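Local coordinates for protein cytochrome c, putative (Shewanella oneidensis, PDB 1SP3) that binds eight c-type hemes and probably acts as a respiratory oxidoreductase that reduces tetrathionate, at residues G132-D137 with Q180-H185; V170-D175 with I398-S403; D103-Y108 with A128-A133. All coordinates share one frame; numbering follows the deposited sequence.

Contact 1 of 3, residues G132-D137 with Q180-H185. With HEC (heme c), chain G.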
loop_
_atom_site.group_PDB
_atom_site.type_symbol
_atom_site.label_atom_id
_atom_site.label_comp_id
_atom_site.label_asym_id
_atom_site.label_seq_id
_atom_site.Cartn_x
_atom_site.Cartn_y
_atom_site.Cartn_z
ATOM N N GLY A 132 1.015 24.240 -6.888
ATOM C CA GLY A 132 -0.415 24.427 -6.959
ATOM C C GLY A 132 -1.167 23.153 -6.510
ATOM O O GLY A 132 -0.632 22.346 -5.726
ATOM N N ALA A 133 -2.376 22.956 -7.038
ATOM C CA ALA A 133 -3.224 21.894 -6.528
ATOM C C ALA A 133 -2.631 20.588 -7.036
ATOM O O ALA A 133 -2.104 20.548 -8.175
ATOM C CB ALA A 133 -4.669 22.122 -6.980
ATOM N N PRO A 134 -2.590 19.571 -6.164
ATOM C CA PRO A 134 -2.100 18.228 -6.568
ATOM C C PRO A 134 -2.962 17.669 -7.719
ATOM O O PRO A 134 -4.231 17.851 -7.713
ATOM C CB PRO A 134 -2.369 17.333 -5.324
ATOM C CG PRO A 134 -2.354 18.449 -4.038
ATOM C CD PRO A 134 -3.015 19.651 -4.750
ATOM N N VAL A 135 -2.315 16.939 -8.629
ATOM C CA VAL A 135 -3.012 16.076 -9.611
ATOM C C VAL A 135 -2.629 14.633 -9.403
ATOM O O VAL A 135 -1.768 14.330 -8.534
ATOM C CB VAL A 135 -2.674 16.506 -11.030
ATOM C CG1 VAL A 135 -3.138 17.925 -11.212
ATOM C CG2 VAL A 135 -1.135 16.297 -11.389
ATOM N N ARG A 136 -3.232 13.708 -10.154
ATOM C CA ARG A 136 -2.883 12.288 -9.932
ATOM C C ARG A 136 -1.383 12.025 -9.846
ATOM O O ARG A 136 -0.884 11.243 -8.971
ATOM C CB ARG A 136 -3.542 11.400 -10.967
ATOM C CG ARG A 136 -5.092 11.430 -10.912
ATOM C CD ARG A 136 -5.717 10.584 -12.043
ATOM N NE ARG A 136 -5.262 11.007 -13.382
ATOM C CZ ARG A 136 -5.872 11.923 -14.168
ATOM N NH1 ARG A 136 -6.980 12.528 -13.734
ATOM N NH2 ARG A 136 -5.344 12.261 -15.384
ATOM N N ASP A 137 -0.625 12.711 -10.689
ATOM C CA ASP A 137 0.823 12.428 -10.737
ATOM C C ASP A 137 1.562 12.837 -9.451
ATOM O O ASP A 137 2.647 12.329 -9.154
ATOM C CB ASP A 137 1.468 13.033 -11.995
ATOM C CG ASP A 137 2.588 12.141 -12.571
ATOM O OD1 ASP A 137 2.476 10.875 -12.536
ATOM O OD2 ASP A 137 3.664 12.601 -13.051
ATOM N N GLN A 180 -9.272 13.731 -10.345
ATOM C CA GLN A 180 -8.009 13.686 -9.566
ATOM C C GLN A 180 -8.274 12.847 -8.344
ATOM O O GLN A 180 -9.459 12.684 -8.025
ATOM C CB GLN A 180 -7.609 15.111 -9.096
ATOM C CG GLN A 180 -7.517 16.121 -10.324
ATOM C CD GLN A 180 -6.625 15.597 -11.449
ATOM O OE1 GLN A 180 -5.633 14.846 -11.219
ATOM N NE2 GLN A 180 -6.930 16.006 -12.653
ATOM N N CYS A 181 -7.236 12.412 -7.590
ATOM C CA CYS A 181 -7.443 11.512 -6.491
ATOM C C CYS A 181 -8.337 12.103 -5.428
ATOM O O CYS A 181 -9.207 11.381 -4.913
ATOM C CB CYS A 181 -6.118 11.151 -5.831
ATOM S SG CYS A 181 -4.821 10.598 -6.931
ATOM N N GLN A 182 -8.117 13.408 -5.115
ATOM C CA GLN A 182 -8.923 14.106 -4.116
ATOM C C GLN A 182 -10.353 14.362 -4.558
ATOM O O GLN A 182 -11.127 14.768 -3.732
ATOM C CB GLN A 182 -8.308 15.442 -3.638
ATOM C CG GLN A 182 -8.270 16.520 -4.761
ATOM C CD GLN A 182 -6.988 16.527 -5.600
ATOM O OE1 GLN A 182 -6.395 15.467 -5.916
ATOM N NE2 GLN A 182 -6.528 17.721 -5.930
ATOM N N ASN A 183 -10.717 14.172 -5.824
ATOM C CA ASN A 183 -12.148 14.220 -6.161
ATOM C C ASN A 183 -12.895 13.123 -5.350
ATOM O O ASN A 183 -14.051 13.304 -4.946
ATOM C CB ASN A 183 -12.300 13.915 -7.614
ATOM C CG ASN A 183 -12.324 15.130 -8.472
ATOM O OD1 ASN A 183 -13.410 15.710 -8.637
ATOM N ND2 ASN A 183 -11.174 15.513 -9.093
ATOM N N CYS A 184 -12.248 11.980 -5.100
ATOM C CA CYS A 184 -12.863 11.058 -4.151
ATOM C C CYS A 184 -12.300 11.173 -2.713
ATOM O O CYS A 184 -13.023 11.039 -1.726
ATOM C CB CYS A 184 -12.723 9.632 -4.578
ATOM S SG CYS A 184 -13.412 9.140 -6.167
ATOM N N HIS A 185 -10.985 11.363 -2.628
ATOM C CA HIS A 185 -10.260 11.427 -1.385
ATOM C C HIS A 185 -10.337 12.864 -0.899
ATOM O O HIS A 185 -9.329 13.597 -0.915
ATOM C CB HIS A 185 -8.813 10.988 -1.664
ATOM C CG HIS A 185 -8.700 9.516 -1.853
ATOM N ND1 HIS A 185 -8.764 8.612 -0.793
ATOM C CD2 HIS A 185 -8.598 8.778 -2.974
ATOM C CE1 HIS A 185 -8.731 7.378 -1.269
ATOM N NE2 HIS A 185 -8.621 7.447 -2.586
HETATM FE FE HEC G . -8.353 5.809 -3.716
HETATM C CHA HEC G . -8.609 3.606 -1.105
HETATM C CHB HEC G . -5.076 6.166 -3.093
HETATM C CHC HEC G . -8.059 7.803 -6.574
HETATM C CHD HEC G . -11.698 5.611 -4.252
HETATM N NA HEC G . -7.014 4.993 -2.377
HETATM C C1A HEC G . -7.358 4.146 -1.357
HETATM C C2A HEC G . -6.188 3.877 -0.593
HETATM C C3A HEC G . -5.198 4.569 -1.145
HETATM C C4A HEC G . -5.721 5.269 -2.303
HETATM C CMA HEC G . -3.730 4.592 -0.681
HETATM C CAA HEC G . -6.141 2.916 0.612
HETATM C CBA HEC G . -5.920 1.509 -0.024
HETATM C CGA HEC G . -5.648 0.571 1.148
HETATM O O1A HEC G . -4.540 0.724 1.764
HETATM O O2A HEC G . -6.518 -0.310 1.493
HETATM N NB HEC G . -6.924 6.808 -4.630
HETATM C C1B HEC G . -5.602 6.828 -4.180
HETATM C C2B HEC G . -4.802 7.571 -5.119
HETATM C C3B HEC G . -5.628 7.998 -6.095
HETATM C C4B HEC G . -6.957 7.556 -5.799
HETATM C CMB HEC G . -3.266 7.814 -4.990
HETATM C CAB HEC G . -5.224 8.816 -7.375
HETATM C CBB HEC G . -4.312 8.252 -8.249
HETATM N NC HEC G . -9.622 6.568 -5.162
HETATM C C1C HEC G . -9.289 7.411 -6.189
HETATM C C2C HEC G . -10.477 7.780 -6.850
HETATM C C3C HEC G . -11.491 7.155 -6.203
HETATM C C4C HEC G . -10.952 6.406 -5.130
HETATM C CMC HEC G . -10.444 8.760 -8.084
HETATM C CAC HEC G . -13.045 7.261 -6.467
HETATM C CBC HEC G . -13.528 7.175 -7.765
HETATM N ND HEC G . -9.899 4.805 -2.841
HETATM C C1D HEC G . -11.236 4.823 -3.215
HETATM C C2D HEC G . -12.043 3.943 -2.394
HETATM C C3D HEC G . -11.119 3.398 -1.410
HETATM C C4D HEC G . -9.790 3.919 -1.782
HETATM C CMD HEC G . -13.614 3.628 -2.441
HETATM C CAD HEC G . -11.472 2.407 -0.244
HETATM C CBD HEC G . -11.322 3.292 1.008
HETATM C CGD HEC G . -12.567 4.068 1.384
HETATM O O1D HEC G . -12.518 4.771 2.398
HETATM O O2D HEC G . -13.656 3.910 0.737
#
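Q180 folds back at its second torsion (chi2 -52°), which brings its amide end round to the start of helix 136-143. There OE1 accepts the backbone N of R136 at 2.9 Å, the donor lying nearly in line with the amide C=O though the N-H itself is bent away from the line. The same oxygen sits over one face of the R136 guanidinium. The two flat groups are only 19° apart in tilt although the side chains cross at about a right angle, with R136 NH1 3.6 Å from Q180 NE2. NH1 finds its hydrogen bond on the F179 carbonyl, so the arginine is held by the backbone while the glutamine amide lies against it. V135 runs alongside Q180, its CB 3.4 Å from OE1.

A second amide works beside the first: Q182 NE2 donates to P134 O at 2.9 Å, almost straight at 170° and within its own amide plane. NE2 also hydrogen-bonds a propionate oxygen of another heme. C181, between the two glutamines in sequence, has SG 4.0 Å from R136 CA and covalently bonded to heme CAB. With C184 SG on CAC and H185 NE2 on the iron at 2.0 Å, residues 181-185 form the CXXCH heme-attachment motif of c-type cytochromes.

Contact 2 of 3, residues V170-D175 with I398-S403. With HEC (heme c), chain G.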
loop_
_atom_site.group_PDB
_atom_site.type_symbol
_atom_site.label_atom_id
_atom_site.label_comp_id
_atom_site.label_asym_id
_atom_site.label_seq_id
_atom_site.Cartn_x
_atom_site.Cartn_y
_atom_site.Cartn_z
ATOM N N VAL A 170 -12.449 4.082 -15.258
ATOM C CA VAL A 170 -13.490 5.002 -15.680
ATOM C C VAL A 170 -13.566 6.362 -14.949
ATOM O O VAL A 170 -14.091 7.342 -15.525
ATOM C CB VAL A 170 -14.891 4.335 -15.669
ATOM C CG1 VAL A 170 -14.854 3.097 -16.472
ATOM C CG2 VAL A 170 -15.397 4.026 -14.226
ATOM N N HIS A 171 -13.143 6.424 -13.677
ATOM C CA HIS A 171 -13.276 7.644 -12.902
ATOM C C HIS A 171 -12.115 8.562 -13.190
ATOM O O HIS A 171 -12.318 9.758 -13.368
ATOM C CB HIS A 171 -13.365 7.291 -11.398
ATOM C CG HIS A 171 -14.552 6.446 -11.071
ATOM N ND1 HIS A 171 -14.466 5.099 -10.782
ATOM C CD2 HIS A 171 -15.871 6.747 -11.055
ATOM C CE1 HIS A 171 -15.671 4.621 -10.523
ATOM N NE2 HIS A 171 -16.546 5.608 -10.664
ATOM N N MET A 172 -10.905 8.001 -13.298
ATOM C CA MET A 172 -9.713 8.807 -13.574
ATOM C C MET A 172 -9.368 9.116 -15.071
ATOM O O MET A 172 -8.549 10.001 -15.377
ATOM C CB MET A 172 -8.492 8.162 -12.876
ATOM C CG MET A 172 -8.658 8.317 -11.299
ATOM S SD MET A 172 -7.229 7.619 -10.441
ATOM C CE MET A 172 -7.929 6.087 -9.805
ATOM N N ASP A 173 -9.937 8.316 -15.951
ATOM C CA ASP A 173 -9.931 8.489 -17.421
ATOM C C ASP A 173 -9.744 9.944 -17.866
ATOM O O ASP A 173 -10.611 10.758 -17.657
ATOM C CB ASP A 173 -11.255 8.009 -17.926
ATOM C CG ASP A 173 -11.459 8.265 -19.417
ATOM O OD1 ASP A 173 -10.474 8.524 -20.246
ATOM O OD2 ASP A 173 -12.642 8.144 -19.822
ATOM N N SER A 174 -8.545 10.269 -18.353
ATOM C CA SER A 174 -8.223 11.674 -18.514
ATOM C C SER A 174 -9.021 12.291 -19.669
ATOM O O SER A 174 -9.235 13.479 -19.655
ATOM C CB SER A 174 -6.734 11.883 -18.695
ATOM O OG SER A 174 -6.266 10.887 -19.530
ATOM N N ASP A 175 -9.540 11.478 -20.580
ATOM C CA ASP A 175 -10.402 11.966 -21.650
ATOM C C ASP A 175 -11.859 11.992 -21.287
ATOM O O ASP A 175 -12.674 12.516 -22.087
ATOM C CB ASP A 175 -10.262 11.122 -22.929
ATOM C CG ASP A 175 -8.880 11.240 -23.563
ATOM O OD1 ASP A 175 -8.253 12.301 -23.411
ATOM O OD2 ASP A 175 -8.338 10.313 -24.234
ATOM N N ILE A 398 -8.510 -4.046 -3.156
ATOM C CA ILE A 398 -8.490 -3.509 -4.482
ATOM C C ILE A 398 -9.656 -2.517 -4.582
ATOM O O ILE A 398 -10.776 -2.915 -4.478
ATOM C CB ILE A 398 -8.686 -4.663 -5.503
ATOM C CG1 ILE A 398 -7.449 -5.597 -5.544
ATOM C CG2 ILE A 398 -8.888 -4.083 -6.874
ATOM C CD1 ILE A 398 -6.191 -4.724 -5.957
ATOM N N ASN A 399 -9.389 -1.251 -4.926
ATOM C CA ASN A 399 -10.400 -0.224 -4.997
ATOM C C ASN A 399 -10.420 0.622 -6.249
ATOM O O ASN A 399 -11.405 1.366 -6.441
ATOM C CB ASN A 399 -10.329 0.736 -3.777
ATOM C CG ASN A 399 -10.674 0.023 -2.460
ATOM O OD1 ASN A 399 -11.835 -0.237 -2.121
ATOM N ND2 ASN A 399 -9.638 -0.273 -1.718
ATOM N N HIS A 400 -9.361 0.573 -7.042
ATOM C CA HIS A 400 -9.189 1.416 -8.239
ATOM C C HIS A 400 -9.260 0.571 -9.519
ATOM O O HIS A 400 -9.387 -0.633 -9.400
ATOM C CB HIS A 400 -7.945 2.307 -8.133
ATOM C CG HIS A 400 -7.852 2.967 -6.795
ATOM N ND1 HIS A 400 -7.256 2.353 -5.702
ATOM C CD2 HIS A 400 -8.403 4.115 -6.327
ATOM C CE1 HIS A 400 -7.413 3.122 -4.630
ATOM N NE2 HIS A 400 -8.092 4.199 -4.983
ATOM N N MET A 401 -9.181 1.208 -10.714
ATOM C CA MET A 401 -9.365 0.522 -11.977
ATOM C C MET A 401 -10.808 0.012 -12.172
ATOM O O MET A 401 -11.045 -1.010 -12.847
ATOM C CB MET A 401 -8.363 -0.640 -12.186
ATOM C CG MET A 401 -6.882 -0.168 -12.246
ATOM S SD MET A 401 -5.594 -1.493 -12.489
ATOM C CE MET A 401 -4.177 -0.386 -12.798
ATOM N N VAL A 402 -11.773 0.744 -11.680
ATOM C CA VAL A 402 -13.125 0.327 -11.988
ATOM C C VAL A 402 -13.225 0.291 -13.546
ATOM O O VAL A 402 -12.782 1.219 -14.220
ATOM C CB VAL A 402 -14.169 1.253 -11.341
ATOM C CG1 VAL A 402 -15.601 0.960 -11.933
ATOM C CG2 VAL A 402 -14.142 1.097 -9.745
ATOM N N SER A 403 -13.694 -0.833 -14.103
ATOM C CA SER A 403 -13.783 -1.010 -15.561
ATOM C C SER A 403 -15.123 -0.453 -16.073
ATOM O O SER A 403 -16.063 -0.335 -15.262
ATOM C CB SER A 403 -13.775 -2.509 -15.849
ATOM O OG SER A 403 -12.500 -2.976 -15.516
HETATM FE FE HEC G . -8.353 5.809 -3.716
HETATM C CHA HEC G . -8.609 3.606 -1.105
HETATM C CHB HEC G . -5.076 6.166 -3.093
HETATM C CHC HEC G . -8.059 7.803 -6.574
HETATM C CHD HEC G . -11.698 5.611 -4.252
HETATM N NA HEC G . -7.014 4.993 -2.377
HETATM C C1A HEC G . -7.358 4.146 -1.357
HETATM C C2A HEC G . -6.188 3.877 -0.593
HETATM C C3A HEC G . -5.198 4.569 -1.145
HETATM C C4A HEC G . -5.721 5.269 -2.303
HETATM C CMA HEC G . -3.730 4.592 -0.681
HETATM C CAA HEC G . -6.141 2.916 0.612
HETATM C CBA HEC G . -5.920 1.509 -0.024
HETATM C CGA HEC G . -5.648 0.571 1.148
HETATM O O1A HEC G . -4.540 0.724 1.764
HETATM O O2A HEC G . -6.518 -0.310 1.493
HETATM N NB HEC G . -6.924 6.808 -4.630
HETATM C C1B HEC G . -5.602 6.828 -4.180
HETATM C C2B HEC G . -4.802 7.571 -5.119
HETATM C C3B HEC G . -5.628 7.998 -6.095
HETATM C C4B HEC G . -6.957 7.556 -5.799
HETATM C CMB HEC G . -3.266 7.814 -4.990
HETATM C CAB HEC G . -5.224 8.816 -7.375
HETATM C CBB HEC G . -4.312 8.252 -8.249
HETATM N NC HEC G . -9.622 6.568 -5.162
HETATM C C1C HEC G . -9.289 7.411 -6.189
HETATM C C2C HEC G . -10.477 7.780 -6.850
HETATM C C3C HEC G . -11.491 7.155 -6.203
HETATM C C4C HEC G . -10.952 6.406 -5.130
HETATM C CMC HEC G . -10.444 8.760 -8.084
HETATM C CAC HEC G . -13.045 7.261 -6.467
HETATM C CBC HEC G . -13.528 7.175 -7.765
HETATM N ND HEC G . -9.899 4.805 -2.841
HETATM C C1D HEC G . -11.236 4.823 -3.215
HETATM C C2D HEC G . -12.043 3.943 -2.394
HETATM C C3D HEC G . -11.119 3.398 -1.410
HETATM C C4D HEC G . -9.790 3.919 -1.782
HETATM C CMD HEC G . -13.614 3.628 -2.441
HETATM C CAD HEC G . -11.472 2.407 -0.244
HETATM C CBD HEC G . -11.322 3.292 1.008
HETATM C CGD HEC G . -12.567 4.068 1.384
HETATM O O1D HEC G . -12.518 4.771 2.398
HETATM O O2D HEC G . -13.656 3.910 0.737
#
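V402 and V170 meet through both backbone and side chain. V170 N donates to V402 O at 3.1 Å with an angle of 166°, and beside this bond V170 CG2 rests on V402 CG1 at 3.8 Å. The other V170 branch, CG1, reaches past to the carbonyl carbon of S403, 3.6 Å away. V402 carries CG1 anti to its backbone N (chi1 168°), a setting that turns CG1 to V170 and sends CG2 to the H171 imidazole, which CB also meets.

That ring is closely lined. V170 CG2 lies over the centre of one face, the thioether-arm methyl carbon CBC of the heme is offset on the other face 3.5 Å from H171 CG, and V402 CG2 comes in plane at the edge. H171 NE2 binds the iron of a different heme, opposite H213. A leucine here would probably leave that iron without one of its axial ligands and lose the flat ring held between V170 and the thioether arm.

M172 carries the contact to the next ligand: its CE touches H400 CD2 at 4.0 Å and the heme edge at CHC, while SD lies 3.7 Å from CBB, on the heme's other thioether arm. H400 NE2 in turn binds this heme's iron at 2.1 Å, across from H185.

The contact is buried. Its 398-403 part leaves strand 387-397, with I398 against strand 325-339, and its 170-175 part lies in the loop that follows helix 136-143, on which M172 and S174 both rest against R136.

Contact 3 of 3, residues D103-Y108 with A128-A133. With HEC (heme c), chain C.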
loop_
_atom_site.group_PDB
_atom_site.type_symbol
_atom_site.label_atom_id
_atom_site.label_comp_id
_atom_site.label_asym_id
_atom_site.label_seq_id
_atom_site.Cartn_x
_atom_site.Cartn_y
_atom_site.Cartn_z
ATOM N N ASP A 103 3.919 20.213 -6.416
ATOM C CA ASP A 103 4.664 20.524 -7.648
ATOM C C ASP A 103 3.855 20.361 -8.962
ATOM O O ASP A 103 3.324 19.281 -9.227
ATOM C CB ASP A 103 5.949 19.680 -7.747
ATOM C CG ASP A 103 6.629 19.841 -9.099
ATOM O OD1 ASP A 103 6.971 18.795 -9.718
ATOM O OD2 ASP A 103 6.794 20.982 -9.604
ATOM N N THR A 104 3.803 21.404 -9.813
ATOM C CA THR A 104 3.056 21.269 -11.043
ATOM C C THR A 104 4.006 21.114 -12.232
ATOM O O THR A 104 3.561 20.998 -13.320
ATOM C CB THR A 104 2.116 22.461 -11.303
ATOM O OG1 THR A 104 2.892 23.672 -11.410
ATOM C CG2 THR A 104 1.210 22.708 -10.109
ATOM N N THR A 105 5.318 21.125 -12.017
ATOM C CA THR A 105 6.182 21.160 -13.193
ATOM C C THR A 105 6.469 19.746 -13.689
ATOM O O THR A 105 6.942 19.598 -14.781
ATOM C CB THR A 105 7.530 21.802 -12.864
ATOM O OG1 THR A 105 8.140 21.019 -11.803
ATOM C CG2 THR A 105 7.368 23.267 -12.341
ATOM N N GLY A 106 6.265 18.740 -12.836
ATOM C CA GLY A 106 6.568 17.358 -13.173
ATOM C C GLY A 106 8.025 17.089 -13.024
ATOM O O GLY A 106 8.481 16.013 -13.369
ATOM N N THR A 107 8.808 18.042 -12.531
ATOM C CA THR A 107 10.241 17.732 -12.406
ATOM C C THR A 107 10.651 17.385 -10.971
ATOM O O THR A 107 11.784 16.913 -10.759
ATOM C CB THR A 107 11.134 18.879 -12.880
ATOM O OG1 THR A 107 11.047 19.992 -11.951
ATOM C CG2 THR A 107 10.692 19.377 -14.255
ATOM N N TYR A 108 9.786 17.671 -9.981
ATOM C CA TYR A 108 10.209 17.455 -8.599
ATOM C C TYR A 108 10.284 15.942 -8.316
ATOM O O TYR A 108 9.353 15.203 -8.571
ATOM C CB TYR A 108 9.359 18.213 -7.571
ATOM C CG TYR A 108 9.771 17.933 -6.121
ATOM C CD1 TYR A 108 10.786 18.636 -5.510
ATOM C CD2 TYR A 108 9.084 16.968 -5.347
ATOM C CE1 TYR A 108 11.111 18.432 -4.174
ATOM C CE2 TYR A 108 9.411 16.776 -3.999
ATOM C CZ TYR A 108 10.434 17.490 -3.440
ATOM O OH TYR A 108 10.788 17.240 -2.158
ATOM N N ALA A 128 9.201 25.675 -6.548
ATOM C CA ALA A 128 8.458 26.382 -5.496
ATOM C C ALA A 128 7.523 27.435 -6.055
ATOM O O ALA A 128 6.442 27.577 -5.548
ATOM C CB ALA A 128 9.382 27.072 -4.549
ATOM N N GLN A 129 7.954 28.188 -7.079
ATOM C CA GLN A 129 7.136 29.249 -7.652
ATOM C C GLN A 129 5.920 28.710 -8.369
ATOM O O GLN A 129 4.850 29.385 -8.424
ATOM C CB GLN A 129 7.955 30.061 -8.638
ATOM C CG GLN A 129 8.970 30.963 -7.965
ATOM C CD GLN A 129 10.025 31.423 -8.933
ATOM O OE1 GLN A 129 11.206 31.413 -8.593
ATOM N NE2 GLN A 129 9.606 31.824 -10.152
ATOM N N ASN A 130 6.047 27.492 -8.898
ATOM C CA ASN A 130 4.946 26.948 -9.676
ATOM C C ASN A 130 3.952 26.010 -8.968
ATOM O O ASN A 130 3.106 25.423 -9.588
ATOM C CB ASN A 130 5.501 26.335 -10.919
ATOM C CG ASN A 130 5.978 27.421 -11.891
ATOM O OD1 ASN A 130 5.147 27.975 -12.593
ATOM N ND2 ASN A 130 7.317 27.798 -11.845
ATOM N N VAL A 131 4.082 25.920 -7.655
ATOM C CA VAL A 131 3.347 24.997 -6.786
ATOM C C VAL A 131 1.841 25.274 -6.980
ATOM O O VAL A 131 1.426 26.417 -7.224
ATOM C CB VAL A 131 3.951 25.361 -5.438
ATOM C CG1 VAL A 131 3.074 26.006 -4.454
ATOM C CG2 VAL A 131 5.018 24.371 -4.933
ATOM N N GLY A 132 1.015 24.240 -6.888
ATOM C CA GLY A 132 -0.415 24.427 -6.959
ATOM C C GLY A 132 -1.167 23.153 -6.510
ATOM O O GLY A 132 -0.632 22.346 -5.726
ATOM N N ALA A 133 -2.376 22.956 -7.038
ATOM C CA ALA A 133 -3.224 21.894 -6.528
ATOM C C ALA A 133 -2.631 20.588 -7.036
ATOM O O ALA A 133 -2.104 20.548 -8.175
ATOM C CB ALA A 133 -4.669 22.122 -6.980
HETATM FE FE HEC C . 1.284 29.524 -0.781
HETATM C CHA HEC C . -1.863 29.450 -1.882
HETATM C CHB HEC C . 1.583 26.134 -1.178
HETATM C CHC HEC C . 4.690 29.699 -0.231
HETATM C CHD HEC C . 0.937 32.719 0.346
HETATM N NA HEC C . 0.063 28.018 -1.393
HETATM C C1A HEC C . -1.193 28.236 -1.886
HETATM C C2A HEC C . -1.704 26.962 -2.297
HETATM C C3A HEC C . -0.745 26.039 -2.111
HETATM C C4A HEC C . 0.386 26.697 -1.520
HETATM C CMA HEC C . -0.810 24.533 -2.480
HETATM C CAA HEC C . -3.114 26.734 -2.929
HETATM C CBA HEC C . -2.754 26.746 -4.432
HETATM C CGA HEC C . -3.969 26.649 -5.283
HETATM O O1A HEC C . -3.780 26.555 -6.542
HETATM O O2A HEC C . -5.089 26.669 -4.692
HETATM N NB HEC C . 2.882 28.182 -0.723
HETATM C C1B HEC C . 2.731 26.814 -0.889
HETATM C C2B HEC C . 4.055 26.225 -0.743
HETATM C C3B HEC C . 4.905 27.222 -0.489
HETATM C C4B HEC C . 4.187 28.463 -0.495
HETATM C CMB HEC C . 4.368 24.711 -0.857
HETATM C CAB HEC C . 6.424 27.111 -0.376
HETATM C CBB HEC C . 6.940 26.627 -1.526
HETATM N NC HEC C . 2.545 30.926 -0.120
HETATM C C1C HEC C . 3.904 30.794 0.073
HETATM C C2C HEC C . 4.405 32.024 0.618
HETATM C C3C HEC C . 3.357 32.862 0.778
HETATM C C4C HEC C . 2.171 32.170 0.335
HETATM C CMC HEC C . 5.914 32.256 0.990
HETATM C CAC HEC C . 3.340 34.341 1.366
HETATM C CBC HEC C . 4.288 35.260 1.061
HETATM N ND HEC C . -0.222 30.880 -0.790
HETATM C C1D HEC C . -0.148 32.144 -0.257
HETATM C C2D HEC C . -1.460 32.790 -0.381
HETATM C C3D HEC C . -2.283 31.779 -1.082
HETATM C C4D HEC C . -1.449 30.631 -1.297
HETATM C CMD HEC C . -1.937 34.198 0.086
HETATM C CAD HEC C . -3.777 31.945 -1.407
HETATM C CBD HEC C . -4.453 31.619 -0.086
HETATM C CGD HEC C . -5.957 31.930 -0.124
HETATM O O1D HEC C . -6.396 33.125 0.039
HETATM O O2D HEC C . -6.750 30.973 -0.360
#
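D103 OD2 is gripped twice by T105, the threonine whose CG2 packs on N130 CB across the contact at 3.9 Å. T105 OG1 donates at 2.6 Å to the syn lone pair of D103 OD2, and T105 N, at 2.8 Å, reaches the same oxygen from above the carboxylate plane, closing an Asx turn. The other oxygen, D103 OD1, takes Y108 N at 3.0 Å. T105 OG1 accepts T107 N in an ST turn, so that each turn braces the next.

T104 makes the polar link between the segments. With its hydroxyl set between backbone N and carbonyl carbon (chi1 61°), OG1 donates to N130 O, a short bond at 2.5 Å, while CG2 lies against G132 N at 3.6 Å. G132, lacking a side chain, lets the methyl come this close. N130 itself sends ND2 to K126 O, back in helix 124-129. On the far side, V131 CG1 packs 3.6 Å from the heme carbon CHB, near H4 and H102, iron ligands of two different hemes.

The carboxylate is thus spent on backbone amides and a hydroxyl of its own loop, which would favour its ionised form, while the segments themselves are joined by one uncharged hydrogen bond and methyl contacts.

Contact 2 is the buried one, with all its touching residues buried, and its join is mostly apolar around a single backbone bond. Contacts 1 and 3 are partly buried, and the centre of contact 3 lies farthest from that of the chain, about 25 Å; both depend more on side-chain polar groups, amides in contact 1 and hydroxyls in contact 3. Contacts 1 and 2 close on the same heme from its two sides, through H185 and H400, and R136 of contact 1 packs on the 170-175 loop. Contacts 1 and 3 share G132 and A133, part of the connection from helix 124-129 to helix 136-143. Contacts 2 and 3 stay about 14 Å apart at their nearest atoms.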